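Local coordinates for arginine decarboxylase, A207R protein (Paramecium bursaria Chlorella virus 1, PDB 2NVA) that uses pyridoxal 5'-phosphate to decarboxylate arginine to agmatine, as a viral member of the eukaryotic ornithine decarboxylase-like, TIM-barrel class of enzymes, at residues L30-P39 with L226-N235; F290-T301 with V327-A335. One frame throughout, in Å; residues are numbered along the deposited sequence.

Interaction 1. Residues L30-P39 with L226-N235; sequences LIDQWTILFP and LSTYMSDYIN
Leu-37, the last residue of helix 24-37, and Phe-38 just after it pack against Ser-231 and Asn-235 of helix 229-241, joining two outer helices of the TIM barrel, those that lead into strands 41-46 and 248-251, neighbours in the parallel sheet. Aromatic packing is concentrated on Phe-38. Ser-231 lies over one face of the ring in a CH-pi contact, its CB 3.9 Å from the ring centroid and 29° off the normal, while Ile-234 comes to the ring edge, CG2 being 3.8 Å from Phe-38 CE2. With OG turned between its own backbone N and carbonyl carbon (chi1 64°), Ser-231 presents CB to the ring and OG to Leu-37 and a water.

The aliphatic contacts gather round Leu-226 and Thr-228, just before helix 229-241. The CD2 methyl of Leu-226 meets Leu-37 CD1 at 3.6 Å and also reaches Leu-30 CD2 and the side chain of Gln-33, whose bent chain runs past it in the opposite direction. The other branch of Leu-37, CD2, touches Thr-228 CG2 at 3.7 Å. Phe-256 of helix 255-258 also packs on Leu-37.

Polar contacts centre on the carbonyl of Leu-37. The water links this oxygen to Ser-231 OG, 2.8 Å from each, and also donates a weak bond to Asp-232 OD1. The direct bond comes from Asn-235, whose ND2 lies 2.7 Å from Leu-37 O, nearly in line with the C=O bond (163°), with the acceptor in the plane of the amide.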
loop_
_atom_site.group_PDB
_atom_site.type_symbol
_atom_site.label_atom_id
_atom_site.label_comp_id
_atom_site.label_asym_id
_atom_site.label_seq_id
_atom_site.Cartn_x
_atom_site.Cartn_y
_atom_site.Cartn_z
ATOM N N LEU A 30 13.808 23.316 11.204
ATOM C CA LEU A 30 12.520 23.034 11.820
ATOM C C LEU A 30 12.650 22.537 13.255
ATOM O O LEU A 30 11.763 22.796 14.070
ATOM C CB LEU A 30 11.696 22.033 10.986
ATOM C CG LEU A 30 11.053 22.619 9.716
ATOM C CD1 LEU A 30 10.536 21.531 8.795
ATOM C CD2 LEU A 30 9.914 23.590 10.081
ATOM N N ILE A 31 13.728 21.812 13.556
ATOM C CA ILE A 31 13.991 21.402 14.934
ATOM C C ILE A 31 14.249 22.641 15.787
ATOM O O ILE A 31 13.755 22.750 16.911
ATOM C CB ILE A 31 15.156 20.403 15.026
ATOM C CG1 ILE A 31 14.753 19.076 14.359
ATOM C CG2 ILE A 31 15.578 20.195 16.505
ATOM C CD1 ILE A 31 15.933 18.184 13.996
ATOM N N ASP A 32 14.984 23.601 15.229
ATOM C CA ASP A 32 15.214 24.865 15.927
ATOM C C ASP A 32 13.919 25.632 16.155
ATOM O O ASP A 32 13.750 26.249 17.203
ATOM C CB ASP A 32 16.223 25.749 15.177
ATOM C CG ASP A 32 17.634 25.174 15.200
ATOM O OD1 ASP A 32 18.479 25.656 14.411
ATOM O OD2 ASP A 32 17.901 24.240 15.988
ATOM N N GLN A 33 13.017 25.579 15.172
ATOM C CA GLN A 33 11.703 26.201 15.273
ATOM C C GLN A 33 10.849 25.509 16.325
ATOM O O GLN A 33 10.136 26.165 17.079
ATOM C CB GLN A 33 10.983 26.185 13.927
ATOM C CG GLN A 33 11.490 27.265 12.974
ATOM C CD GLN A 33 11.234 28.663 13.515
ATOM O OE1 GLN A 33 12.142 29.314 14.040
ATOM N NE2 GLN A 33 9.985 29.130 13.406
ATOM N N TRP A 34 10.917 24.183 16.367
ATOM C CA TRP A 34 10.176 23.440 17.380
ATOM C C TRP A 34 10.566 23.925 18.778
ATOM O O TRP A 34 9.705 24.155 19.616
ATOM C CB TRP A 34 10.426 21.933 17.266
ATOM C CG TRP A 34 9.689 21.149 18.322
ATOM C CD1 TRP A 34 10.076 20.945 19.629
ATOM C CD2 TRP A 34 8.419 20.499 18.178
ATOM N NE1 TRP A 34 9.129 20.191 20.290
ATOM C CE2 TRP A 34 8.109 19.898 19.420
ATOM C CE3 TRP A 34 7.526 20.335 17.105
ATOM C CZ2 TRP A 34 6.933 19.164 19.624
ATOM C CZ3 TRP A 34 6.359 19.607 17.311
ATOM C CH2 TRP A 34 6.070 19.040 18.559
ATOM N N THR A 35 11.872 24.072 19.008
ATOM C CA THR A 35 12.426 24.523 20.288
ATOM C C THR A 35 11.847 25.878 20.703
ATOM O O THR A 35 11.555 26.101 21.879
ATOM C CB THR A 35 13.977 24.552 20.224
ATOM O OG1 THR A 35 14.440 23.230 19.880
ATOM C CG2 THR A 35 14.592 24.971 21.554
ATOM N N ILE A 36 11.660 26.758 19.725
ATOM C CA ILE A 36 11.060 28.060 19.975
ATOM C C ILE A 36 9.529 28.000 20.146
ATOM O O ILE A 36 8.988 28.643 21.052
ATOM C CB ILE A 36 11.534 29.169 18.943
ATOM C CG1 ILE A 36 10.638 30.413 19.006
ATOM C CG2 ILE A 36 11.490 28.688 17.533
ATOM C CD1 ILE A 36 10.992 31.368 20.116
ATOM N N LEU A 37 8.847 27.232 19.304
ATOM C CA LEU A 37 7.389 27.135 19.370
ATOM C C LEU A 37 6.916 26.427 20.642
ATOM O O LEU A 37 5.907 26.801 21.238
ATOM C CB LEU A 37 6.842 26.419 18.135
ATOM C CG LEU A 37 7.119 27.086 16.786
ATOM C CD1 LEU A 37 6.584 26.233 15.646
ATOM C CD2 LEU A 37 6.520 28.483 16.744
ATOM N N PHE A 38 7.660 25.402 21.042
ATOM C CA PHE A 38 7.276 24.512 22.141
ATOM C C PHE A 38 8.420 24.421 23.137
ATOM O O PHE A 38 9.076 23.382 23.253
ATOM C CB PHE A 38 6.980 23.108 21.605
ATOM C CG PHE A 38 5.755 23.017 20.752
ATOM C CD1 PHE A 38 5.864 22.782 19.386
ATOM C CD2 PHE A 38 4.486 23.131 21.316
ATOM C CE1 PHE A 38 4.728 22.683 18.583
ATOM C CE2 PHE A 38 3.341 23.022 20.521
ATOM C CZ PHE A 38 3.472 22.805 19.152
ATOM N N PRO A 39 8.684 25.516 23.872
ATOM C CA PRO A 39 9.901 25.466 24.684
ATOM C C PRO A 39 9.896 24.428 25.817
ATOM O O PRO A 39 10.958 24.138 26.365
ATOM C CB PRO A 39 9.997 26.876 25.266
ATOM C CG PRO A 39 8.601 27.389 25.235
ATOM C CD PRO A 39 7.951 26.786 24.030
ATOM N N LEU A 226 6.287 30.435 9.576
ATOM C CA LEU A 226 5.720 29.247 10.268
ATOM C C LEU A 226 4.632 29.650 11.258
ATOM O O LEU A 226 4.878 30.425 12.198
ATOM C CB LEU A 226 6.819 28.445 10.977
ATOM C CG LEU A 226 6.576 26.984 11.398
ATOM C CD1 LEU A 226 6.367 26.049 10.217
ATOM C CD2 LEU A 226 7.757 26.487 12.221
ATOM N N SER A 227 3.434 29.097 11.075
ATOM C CA SER A 227 2.264 29.546 11.835
ATOM C C SER A 227 2.283 29.068 13.282
ATOM O O SER A 227 2.744 27.949 13.565
ATOM C CB SER A 227 0.967 29.088 11.149
ATOM O OG SER A 227 -0.141 29.774 11.735
ATOM N N THR A 228 1.768 29.892 14.190
ATOM C CA THR A 228 1.768 29.519 15.612
ATOM C C THR A 228 0.380 29.281 16.184
ATOM O O THR A 228 0.224 29.224 17.412
ATOM C CB THR A 228 2.493 30.560 16.474
ATOM O OG1 THR A 228 1.731 31.773 16.506
ATOM C CG2 THR A 228 3.879 30.858 15.899
ATOM N N TYR A 229 -0.624 29.115 15.315
ATOM C CA TYR A 229 -1.999 28.884 15.800
ATOM C C TYR A 229 -2.067 27.655 16.695
ATOM O O TYR A 229 -2.670 27.723 17.773
ATOM C CB TYR A 229 -3.078 28.863 14.685
ATOM C CG TYR A 229 -3.090 27.669 13.733
ATOM C CD1 TYR A 229 -1.977 27.362 12.955
ATOM C CD2 TYR A 229 -4.248 26.878 13.559
ATOM C CE1 TYR A 229 -1.985 26.285 12.061
ATOM C CE2 TYR A 229 -4.268 25.796 12.649
ATOM C CZ TYR A 229 -3.123 25.516 11.906
ATOM O OH TYR A 229 -3.058 24.444 11.023
ATOM N N MET A 230 -1.452 26.549 16.274
ATOM C CA MET A 230 -1.510 25.323 17.055
ATOM C C MET A 230 -0.689 25.455 18.345
ATOM O O MET A 230 -1.205 25.205 19.443
ATOM C CB MET A 230 -1.104 24.091 16.221
ATOM C CG MET A 230 -1.997 23.849 14.977
ATOM S SD MET A 230 -3.754 23.611 15.378
ATOM C CE MET A 230 -3.720 21.895 15.915
ATOM N N SER A 231 0.560 25.894 18.202
ATOM C CA SER A 231 1.507 25.912 19.309
ATOM C C SER A 231 1.117 26.857 20.443
ATOM O O SER A 231 1.230 26.487 21.603
ATOM C CB SER A 231 2.927 26.206 18.809
ATOM O OG SER A 231 3.019 27.508 18.245
ATOM N N ASP A 232 0.655 28.067 20.115
ATOM C CA ASP A 232 0.203 29.032 21.135
ATOM C C ASP A 232 -0.899 28.452 21.997
ATOM O O ASP A 232 -0.893 28.589 23.231
ATOM C CB ASP A 232 -0.338 30.308 20.475
ATOM C CG ASP A 232 0.735 31.111 19.805
ATOM O OD1 ASP A 232 1.915 30.978 20.228
ATOM O OD2 ASP A 232 0.408 31.881 18.851
ATOM N N TYR A 233 -1.847 27.786 21.350
ATOM C CA TYR A 233 -2.973 27.240 22.086
ATOM C C TYR A 233 -2.602 25.998 22.896
ATOM O O TYR A 233 -3.081 25.826 24.015
ATOM C CB TYR A 233 -4.170 27.001 21.157
ATOM C CG TYR A 233 -5.512 27.119 21.852
ATOM C CD1 TYR A 233 -5.825 28.230 22.643
ATOM C CD2 TYR A 233 -6.469 26.109 21.721
ATOM C CE1 TYR A 233 -7.084 28.334 23.290
ATOM C CE2 TYR A 233 -7.712 26.200 22.343
ATOM C CZ TYR A 233 -8.025 27.290 23.113
ATOM O OH TYR A 233 -9.274 27.344 23.746
ATOM N N ILE A 234 -1.744 25.144 22.340
ATOM C CA ILE A 234 -1.212 23.994 23.078
ATOM C C ILE A 234 -0.448 24.483 24.310
ATOM O O ILE A 234 -0.641 23.956 25.398
ATOM C CB ILE A 234 -0.310 23.108 22.179
ATOM C CG1 ILE A 234 -1.169 22.305 21.185
ATOM C CG2 ILE A 234 0.596 22.195 23.016
ATOM C CD1 ILE A 234 -0.368 21.665 20.029
ATOM N N ASN A 235 0.394 25.505 24.138
ATOM C CA ASN A 235 1.123 26.093 25.273
ATOM C C ASN A 235 0.220 26.714 26.332
ATOM O O ASN A 235 0.543 26.649 27.519
ATOM C CB ASN A 235 2.182 27.092 24.799
ATOM C CG ASN A 235 3.318 26.413 24.023
ATOM O OD1 ASN A 235 3.570 25.220 24.200
ATOM N ND2 ASN A 235 3.996 27.172 23.164
HETATM O O HOH W 1 4.564 28.928 20.048
#

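Interaction 2. Residues F290-T301 with V327-A335; sequences FSNVIFEKSVPT and VDVINHNVA. With PL2 ((4-{[(4-{[amino(imino)methyl]amino}butyl)amino]methyl}-5-hydroxy-6-methylpyridin-3-yl)methyl dihydrogen phosphate), chain I.
Ile-330 meets Phe-290 with both ends of its branched side chain. From CB, with CG1 beside the backbone N (chi1 -59°), the longer branch carries CG1 over one face of the phenyl ring and places CD1 3.5 Å from Phe-290 CB and 3.7 Å from CG of the same phenylalanine. The shorter branch, CG2, lies 3.7 Å from Phe-290 CD1 and also faces Pro-300 CG. The two side chains run roughly at right angles.

The backbone of the same residue is engaged too. Val-293 CG2 and Pro-300 CD pack against Ile-330 O, which accepts a bond from a water that also donates to Ser-298 O. Next along, Asn-331 ND2 donates to Pro-300 O at 2.8 Å (159° at the hydrogen), approaching from above the carbonyl plane. Its OD1 accepts from Asn-333 N at 3.1 Å, closing an Asx turn, so both ends of the amide are used and its rotation is fixed.

Helix 292-295 and the residue after it also line the active site: Asn-292 OD1 and Glu-296 OE2 receive weak bonds from guanidinium NH1 of the bound pyridoxal phosphate–agmatine adduct, and Glu-296 also pairs with Arg-255. Ile-330 and Asn-331 form a classic bulge opposite Leu-319 of strand 314-320, Phe-347 of strand 344-347 packs on Ile-330 and Pro-300, and Phe-295 of the second subunit covers Val-327.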
loop_
_atom_site.group_PDB
_atom_site.type_symbol
_atom_site.label_atom_id
_atom_site.label_comp_id
_atom_site.label_asym_id
_atom_site.label_seq_id
_atom_site.Cartn_x
_atom_site.Cartn_y
_atom_site.Cartn_z
ATOM N N PHE A 290 2.932 7.710 -3.685
ATOM C CA PHE A 290 1.710 8.526 -3.620
ATOM C C PHE A 290 0.528 7.917 -2.872
ATOM O O PHE A 290 -0.640 8.196 -3.200
ATOM C CB PHE A 290 1.291 8.984 -5.027
ATOM C CG PHE A 290 2.244 9.987 -5.632
ATOM C CD1 PHE A 290 2.017 11.356 -5.499
ATOM C CD2 PHE A 290 3.396 9.565 -6.289
ATOM C CE1 PHE A 290 2.917 12.278 -6.037
ATOM C CE2 PHE A 290 4.286 10.484 -6.840
ATOM C CZ PHE A 290 4.047 11.842 -6.698
ATOM N N SER A 291 0.807 7.109 -1.848
ATOM C CA SER A 291 -0.285 6.499 -1.082
ATOM C C SER A 291 -1.147 7.531 -0.360
ATOM O O SER A 291 -2.301 7.254 -0.051
ATOM C CB SER A 291 0.237 5.448 -0.094
ATOM O OG SER A 291 1.091 6.057 0.854
ATOM N N ASN A 292 -0.587 8.715 -0.089
ATOM C CA ASN A 292 -1.359 9.799 0.544
ATOM C C ASN A 292 -2.578 10.268 -0.265
ATOM O O ASN A 292 -3.523 10.851 0.291
ATOM C CB ASN A 292 -0.464 10.999 0.883
ATOM C CG ASN A 292 0.364 10.767 2.132
ATOM O OD1 ASN A 292 -0.018 9.966 2.992
ATOM N ND2 ASN A 292 1.507 11.458 2.239
ATOM N N VAL A 293 -2.529 10.050 -1.579
ATOM C CA VAL A 293 -3.682 10.338 -2.433
ATOM C C VAL A 293 -4.861 9.453 -1.993
ATOM O O VAL A 293 -6.016 9.882 -2.001
ATOM C CB VAL A 293 -3.324 10.120 -3.925
ATOM C CG1 VAL A 293 -4.544 10.303 -4.825
ATOM C CG2 VAL A 293 -2.197 11.079 -4.331
ATOM N N ILE A 294 -4.551 8.226 -1.600
ATOM C CA ILE A 294 -5.566 7.274 -1.156
ATOM C C ILE A 294 -5.943 7.492 0.314
ATOM O O ILE A 294 -7.127 7.592 0.642
ATOM C CB ILE A 294 -5.106 5.803 -1.360
ATOM C CG1 ILE A 294 -4.684 5.537 -2.814
ATOM C CG2 ILE A 294 -6.197 4.814 -0.879
ATOM C CD1 ILE A 294 -5.763 5.781 -3.878
ATOM N N PHE A 295 -4.942 7.548 1.182
ATOM C CA PHE A 295 -5.167 7.520 2.636
ATOM C C PHE A 295 -5.345 8.881 3.299
ATOM O O PHE A 295 -5.892 8.950 4.418
ATOM C CB PHE A 295 -4.070 6.703 3.325
ATOM C CG PHE A 295 -4.044 5.261 2.894
ATOM C CD1 PHE A 295 -4.997 4.358 3.376
ATOM C CD2 PHE A 295 -3.095 4.808 1.979
ATOM C CE1 PHE A 295 -5.003 3.029 2.971
ATOM C CE2 PHE A 295 -3.093 3.479 1.567
ATOM C CZ PHE A 295 -4.062 2.588 2.067
ATOM N N GLU A 296 -4.872 9.950 2.663
ATOM C CA GLU A 296 -5.000 11.283 3.263
ATOM C C GLU A 296 -5.737 12.263 2.353
ATOM O O GLU A 296 -5.753 13.478 2.617
ATOM C CB GLU A 296 -3.629 11.850 3.645
ATOM C CG GLU A 296 -2.850 11.005 4.665
ATOM C CD GLU A 296 -1.646 11.723 5.277
ATOM O OE1 GLU A 296 -1.267 12.827 4.808
ATOM O OE2 GLU A 296 -1.087 11.187 6.249
ATOM N N LYS A 297 -6.339 11.726 1.289
ATOM C CA LYS A 297 -7.089 12.508 0.296
ATOM C C LYS A 297 -6.254 13.632 -0.318
ATOM O O LYS A 297 -6.775 14.707 -0.610
ATOM C CB LYS A 297 -8.393 13.087 0.884
ATOM C CG LYS A 297 -9.331 12.045 1.497
ATOM C CD LYS A 297 -9.847 11.060 0.437
ATOM C CE LYS A 297 -10.960 10.216 1.059
ATOM N NZ LYS A 297 -11.578 9.303 0.032
ATOM N N SER A 298 -4.953 13.390 -0.476
ATOM C CA SER A 298 -4.068 14.374 -1.072
ATOM C C SER A 298 -4.431 14.629 -2.534
ATOM O O SER A 298 -4.720 13.707 -3.281
ATOM C CB SER A 298 -2.617 13.887 -0.979
ATOM O OG SER A 298 -1.749 14.751 -1.695
ATOM N N VAL A 299 -4.421 15.899 -2.928
ATOM C CA VAL A 299 -4.621 16.287 -4.324
ATOM C C VAL A 299 -3.429 17.182 -4.690
ATOM O O VAL A 299 -3.518 18.426 -4.631
ATOM C CB VAL A 299 -5.969 17.028 -4.514
ATOM C CG1 VAL A 299 -6.187 17.379 -5.990
ATOM C CG2 VAL A 299 -7.132 16.158 -4.003
ATOM N N PRO A 300 -2.295 16.554 -5.023
ATOM C CA PRO A 300 -1.060 17.318 -5.169
ATOM C C PRO A 300 -0.869 17.889 -6.574
ATOM O O PRO A 300 -1.230 17.240 -7.552
ATOM C CB PRO A 300 0.015 16.286 -4.860
ATOM C CG PRO A 300 -0.573 14.956 -5.309
ATOM C CD PRO A 300 -2.092 15.104 -5.246
ATOM N N THR A 301 -0.323 19.099 -6.652
ATOM C CA THR A 301 0.016 19.727 -7.933
ATOM C C THR A 301 1.547 19.716 -8.119
ATOM O O THR A 301 2.286 20.161 -7.222
ATOM C CB THR A 301 -0.508 21.185 -8.000
ATOM O OG1 THR A 301 -1.931 21.202 -7.804
ATOM C CG2 THR A 301 -0.174 21.852 -9.342
ATOM N N VAL A 327 -7.575 2.638 -9.686
ATOM C CA VAL A 327 -7.536 3.444 -8.436
ATOM C C VAL A 327 -6.279 4.324 -8.372
ATOM O O VAL A 327 -6.237 5.341 -7.654
ATOM C CB VAL A 327 -7.647 2.550 -7.174
ATOM C CG1 VAL A 327 -6.291 2.006 -6.771
ATOM C CG2 VAL A 327 -8.283 3.328 -6.017
ATOM N N ASP A 328 -5.275 3.932 -9.154
ATOM C CA ASP A 328 -3.962 4.563 -9.125
ATOM C C ASP A 328 -3.956 5.810 -10.012
ATOM O O ASP A 328 -3.459 5.801 -11.147
ATOM C CB ASP A 328 -2.921 3.524 -9.561
ATOM C CG ASP A 328 -1.539 4.100 -9.739
ATOM O OD1 ASP A 328 -1.223 5.158 -9.147
ATOM O OD2 ASP A 328 -0.784 3.480 -10.519
ATOM N N VAL A 329 -4.518 6.880 -9.467
ATOM C CA VAL A 329 -4.583 8.160 -10.129
ATOM C C VAL A 329 -3.972 9.158 -9.148
ATOM O O VAL A 329 -4.462 9.313 -8.023
ATOM C CB VAL A 329 -6.056 8.563 -10.440
ATOM C CG1 VAL A 329 -6.109 9.844 -11.266
ATOM C CG2 VAL A 329 -6.786 7.425 -11.155
ATOM N N ILE A 330 -2.908 9.825 -9.579
ATOM C CA ILE A 330 -2.195 10.792 -8.724
ATOM C C ILE A 330 -3.017 12.066 -8.540
ATOM O O ILE A 330 -3.144 12.584 -7.425
ATOM C CB ILE A 330 -0.765 11.128 -9.277
ATOM C CG1 ILE A 330 0.123 9.857 -9.391
ATOM C CG2 ILE A 330 -0.090 12.229 -8.445
ATOM C CD1 ILE A 330 -0.106 8.897 -8.235
ATOM N N ASN A 331 -3.580 12.564 -9.634
ATOM C CA ASN A 331 -4.444 13.751 -9.603
ATOM C C ASN A 331 -5.482 13.670 -10.725
ATOM O O ASN A 331 -5.117 13.630 -11.901
ATOM C CB ASN A 331 -3.602 15.032 -9.715
ATOM C CG ASN A 331 -4.392 16.293 -9.369
ATOM O OD1 ASN A 331 -5.579 16.415 -9.689
ATOM N ND2 ASN A 331 -3.726 17.249 -8.738
ATOM N N HIS A 332 -6.770 13.605 -10.362
ATOM C CA HIS A 332 -7.837 13.403 -11.354
ATOM C C HIS A 332 -8.019 14.565 -12.319
ATOM O O HIS A 332 -8.408 14.364 -13.476
ATOM C CB HIS A 332 -9.188 13.104 -10.675
ATOM C CG HIS A 332 -9.322 11.688 -10.218
ATOM N ND1 HIS A 332 -8.766 11.242 -9.042
ATOM C CD2 HIS A 332 -9.927 10.614 -10.783
ATOM C CE1 HIS A 332 -9.030 9.955 -8.892
ATOM N NE2 HIS A 332 -9.726 9.549 -9.937
ATOM N N ASN A 333 -7.754 15.776 -11.832
ATOM C CA ASN A 333 -7.945 16.986 -12.627
ATOM C C ASN A 333 -7.070 18.104 -12.153
ATOM O O ASN A 333 -7.235 18.575 -11.028
ATOM C CB ASN A 333 -9.387 17.490 -12.491
ATOM C CG ASN A 333 -10.372 16.623 -13.205
ATOM O OD1 ASN A 333 -10.448 16.646 -14.444
ATOM N ND2 ASN A 333 -11.153 15.867 -12.441
ATOM N N VAL A 334 -6.168 18.570 -13.010
ATOM C CA VAL A 334 -5.348 19.727 -12.661
ATOM C C VAL A 334 -4.983 20.504 -13.932
ATOM O O VAL A 334 -4.672 19.910 -14.961
ATOM C CB VAL A 334 -4.077 19.301 -11.847
ATOM C CG1 VAL A 334 -3.220 18.295 -12.643
ATOM C CG2 VAL A 334 -3.249 20.541 -11.400
ATOM N N ALA A 335 -5.035 21.831 -13.855
ATOM C CA ALA A 335 -4.644 22.665 -14.990
ATOM C C ALA A 335 -3.118 22.823 -14.988
ATOM O O ALA A 335 -2.525 23.213 -13.971
ATOM C CB ALA A 335 -5.323 24.021 -14.893
HETATM N N1 PL2 I . 2.557 8.952 17.485
HETATM C C2 PL2 I . 1.757 7.889 17.294
HETATM C C2A PL2 I . 1.550 6.864 18.427
HETATM C C3 PL2 I . 1.124 7.742 16.053
HETATM O O3 PL2 I . 0.307 6.668 15.891
HETATM C C4 PL2 I . 1.302 8.678 15.015
HETATM C C4A PL2 I . 0.627 8.544 13.618
HETATM C C5 PL2 I . 2.153 9.767 15.296
HETATM C C6 PL2 I . 2.763 9.870 16.532
HETATM P P PL2 I . 1.838 12.763 12.802
HETATM N N PL2 I . -0.647 7.791 13.670
HETATM C CA PL2 I . -0.838 6.975 12.463
HETATM C CG PL2 I . -1.096 6.996 9.945
HETATM O OP2 PL2 I . 0.496 13.319 12.121
HETATM O OP3 PL2 I . 2.804 12.287 11.582
HETATM O OP1 PL2 I . 2.484 13.789 13.673
HETATM O OP4 PL2 I . 1.344 11.449 13.591
HETATM C C5M PL2 I . 2.415 10.853 14.233
HETATM C CB PL2 I . -0.793 7.839 11.186
HETATM C CD PL2 I . -1.088 7.865 8.665
HETATM N NE PL2 I . -1.292 6.935 7.531
HETATM C CZ PL2 I . -1.077 7.209 6.236
HETATM N NH2 PL2 I . -1.296 6.241 5.314
HETATM N NH1 PL2 I . -0.658 8.420 5.854
HETATM O O HOH W 2 -5.501 13.386 -6.038
#

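Interaction 1 belongs to the TIM barrel and interaction 2 to the beta domain; their centres lie 29 Å apart and they share no element. Neither is wholly core or surface: buried Phe-38, Ser-231 and Ile-234 sit near exposed Pro-39, and buried Phe-290, Ile-330 and Asn-331 near exposed Val-299 and Thr-301. In interaction 1 one helix end and the residue after it pack on another helix and the turn before it, untouched by the other subunit. In interaction 2 a short helix and loop pack on a loop and bulged strand start beside the subunit boundary. An asparagine-to-carbonyl bond recurs, along C=O in the first, above its plane in the second. Only interaction 2 contains residues that bind the agmatine adduct.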